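Local structure of beta-glucosidase (Saccharopolyspora erythraea D, 5M6G) at residues E400-A405 and P562-Q567. The protein probably hydrolyses terminal, non-reducing beta-D-glucosyl residues and releases beta-D-glucose, as a member of glycosyl hydrolase family 3. Numbering follows the deposited sequence.
Sequences EHRELA and PGSEGQ. With MG (magnesium ion), chain E.
A405 and E565 bring the two backbones to 6.4 Å, CA to CA, where one flank of helix 399-412 meets the irregular loop that follows strand 555-560, a strand of the mixed six-stranded sheet in the family 3 C-terminal region, and leads to helix 567-573. The contact illustrates how a buried carboxylate can tie a loop to a helix through one ion pair with supporting polar neighbours. R402 NH1 gives its hydrogen to E565 OE2 over 2.8 Å, a salt bridge with an N-H...O angle of 153°. The acceptor lies close to the guanidinium plane, at its edge, and OE2 is approached nearly along its C-O axis; the two flat groups are nevertheless turned 66° apart. An arginine chain extended from CG to NE crosses the glutamate side chain at about a right angle, bringing R402 CD to 3.4 Å from E565 OE2. The glutamate instead folds at chi2 (-45°), and its CG rests against A405 CB at 3.7 Å. The other carboxylate oxygen is held by a residue two places further along: Q567 NE2 donates to the anti lone pair of E565 OE1 at 3.0 Å. Were the glutamate replaced by an alanine, the R402 guanidinium would probably lose its carboxylate mate and the Q567 amide would be freer to turn. R402 is also anchored through NE to G397 O and through NH1 to E461 O. On another side of the helix, H401 NE2 binds a magnesium ion at 2.2 Å, with E167 and four waters completing its shell. Helix 399-412 thus carries neighbouring residues committed to different chemistry, one to a metal and the next to an ion pair whose guanidinium is likely to favour the ionised form of the buried carboxylate, pinning the loop to the helix.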
loop_
_atom_site.group_PDB
_atom_site.type_symbol
_atom_site.label_atom_id
_atom_site.label_comp_id
_atom_site.label_asym_id
_atom_site.label_seq_id
_atom_site.Cartn_x
_atom_site.Cartn_y
_atom_site.Cartn_z
ATOM N N GLU A 400 -19.621 -8.303 -5.149
ATOM C CA GLU A 400 -19.373 -8.659 -3.752
ATOM C C GLU A 400 -18.127 -7.963 -3.216
ATOM O O GLU A 400 -18.103 -7.518 -2.063
ATOM C CB GLU A 400 -19.239 -10.175 -3.589
ATOM C CG GLU A 400 -20.348 -11.005 -4.200
ATOM C CD GLU A 400 -20.063 -11.432 -5.627
ATOM O OE1 GLU A 400 -19.599 -12.584 -5.822
ATOM O OE2 GLU A 400 -20.312 -10.648 -6.566
ATOM N N HIS A 401 -17.084 -7.853 -4.037
ATOM C CA HIS A 401 -15.887 -7.150 -3.595
ATOM C C HIS A 401 -16.122 -5.649 -3.476
ATOM O O HIS A 401 -15.580 -4.997 -2.571
ATOM C CB HIS A 401 -14.750 -7.459 -4.551
ATOM C CG HIS A 401 -14.250 -8.858 -4.421
ATOM N ND1 HIS A 401 -13.205 -9.353 -5.169
ATOM C CD2 HIS A 401 -14.665 -9.875 -3.628
ATOM C CE1 HIS A 401 -12.993 -10.615 -4.837
ATOM N NE2 HIS A 401 -13.854 -10.951 -3.893
ATOM N N ARG A 402 -16.919 -5.076 -4.379
ATOM C CA ARG A 402 -17.231 -3.659 -4.259
ATOM C C ARG A 402 -18.106 -3.384 -3.043
ATOM O O ARG A 402 -17.994 -2.316 -2.433
ATOM C CB ARG A 402 -17.887 -3.155 -5.545
ATOM C CG ARG A 402 -16.917 -3.154 -6.711
ATOM C CD ARG A 402 -17.497 -2.483 -7.933
ATOM N NE ARG A 402 -16.638 -2.691 -9.095
ATOM C CZ ARG A 402 -15.643 -1.886 -9.451
ATOM N NH1 ARG A 402 -15.371 -0.805 -8.731
ATOM N NH2 ARG A 402 -14.922 -2.158 -10.532
ATOM N N GLU A 403 -18.960 -4.336 -2.659
ATOM C CA GLU A 403 -19.749 -4.175 -1.441
ATOM C C GLU A 403 -18.852 -4.165 -0.209
ATOM O O GLU A 403 -19.075 -3.388 0.733
ATOM C CB GLU A 403 -20.791 -5.295 -1.341
ATOM C CG GLU A 403 -21.687 -5.241 -0.108
ATOM C CD GLU A 403 -22.372 -3.886 0.073
ATOM O OE1 GLU A 403 -22.696 -3.215 -0.932
ATOM O OE2 GLU A 403 -22.579 -3.451 1.230
ATOM N N LEU A 404 -17.846 -5.039 -0.188
ATOM C CA LEU A 404 -16.867 -5.028 0.894
ATOM C C LEU A 404 -16.129 -3.701 0.939
ATOM O O LEU A 404 -15.895 -3.141 2.016
ATOM C CB LEU A 404 -15.880 -6.184 0.707
ATOM C CG LEU A 404 -14.692 -6.315 1.660
ATOM C CD1 LEU A 404 -15.200 -6.547 3.058
ATOM C CD2 LEU A 404 -13.797 -7.469 1.219
ATOM N N ALA A 405 -15.748 -3.185 -0.231
ATOM C CA ALA A 405 -15.038 -1.917 -0.281
ATOM C C ALA A 405 -15.922 -0.784 0.219
ATOM O O ALA A 405 -15.471 0.072 0.983
ATOM C CB ALA A 405 -14.572 -1.639 -1.704
ATOM N N PRO A 562 -10.952 7.094 -0.186
ATOM C CA PRO A 562 -11.850 5.938 -0.026
ATOM C C PRO A 562 -11.816 4.929 -1.154
ATOM O O PRO A 562 -12.308 3.812 -0.959
ATOM C CB PRO A 562 -13.244 6.585 0.080
ATOM C CG PRO A 562 -13.100 7.923 -0.567
ATOM C CD PRO A 562 -11.680 8.368 -0.303
ATOM N N GLY A 563 -11.272 5.268 -2.316
ATOM C CA GLY A 563 -11.172 4.290 -3.379
ATOM C C GLY A 563 -12.310 4.346 -4.381
ATOM O O GLY A 563 -12.894 5.407 -4.614
ATOM N N SER A 564 -12.637 3.207 -4.985
ATOM C CA SER A 564 -13.592 3.226 -6.087
ATOM C C SER A 564 -15.042 3.366 -5.639
ATOM O O SER A 564 -15.873 3.797 -6.440
ATOM C CB SER A 564 -13.432 1.962 -6.942
ATOM O OG SER A 564 -13.487 0.803 -6.142
ATOM N N GLU A 565 -15.375 3.047 -4.388
ATOM C CA GLU A 565 -16.783 3.010 -3.982
ATOM C C GLU A 565 -17.157 4.283 -3.216
ATOM O O GLU A 565 -17.404 4.280 -2.009
ATOM C CB GLU A 565 -17.061 1.747 -3.172
ATOM C CG GLU A 565 -16.630 0.468 -3.896
ATOM C CD GLU A 565 -17.042 0.454 -5.368
ATOM O OE1 GLU A 565 -18.225 0.722 -5.671
ATOM O OE2 GLU A 565 -16.183 0.179 -6.229
ATOM N N GLY A 566 -17.240 5.386 -3.966
ATOM C CA GLY A 566 -17.531 6.677 -3.350
ATOM C C GLY A 566 -18.879 6.748 -2.662
ATOM O O GLY A 566 -19.079 7.612 -1.790
ATOM N N GLN A 567 -19.810 5.857 -3.023
ATOM C CA GLN A 567 -21.141 5.893 -2.426
ATOM C C GLN A 567 -21.113 5.634 -0.916
ATOM O O GLN A 567 -22.057 6.020 -0.213
ATOM C CB GLN A 567 -22.052 4.890 -3.147
ATOM C CG GLN A 567 -21.682 3.433 -2.951
ATOM C CD GLN A 567 -20.647 2.865 -3.949
ATOM O OE1 GLN A 567 -19.848 3.594 -4.547
ATOM N NE2 GLN A 567 -20.675 1.540 -4.123
HETATM MG MG MG E . -14.256 -12.972 -3.172
HETATM O O HOH W 1 -15.388 -13.517 -4.645
HETATM O O HOH W 2 -15.792 -12.197 -1.932
HETATM O O HOH W 3 -13.237 -12.406 -1.270
HETATM O O HOH W 4 -14.679 -14.940 -2.060
#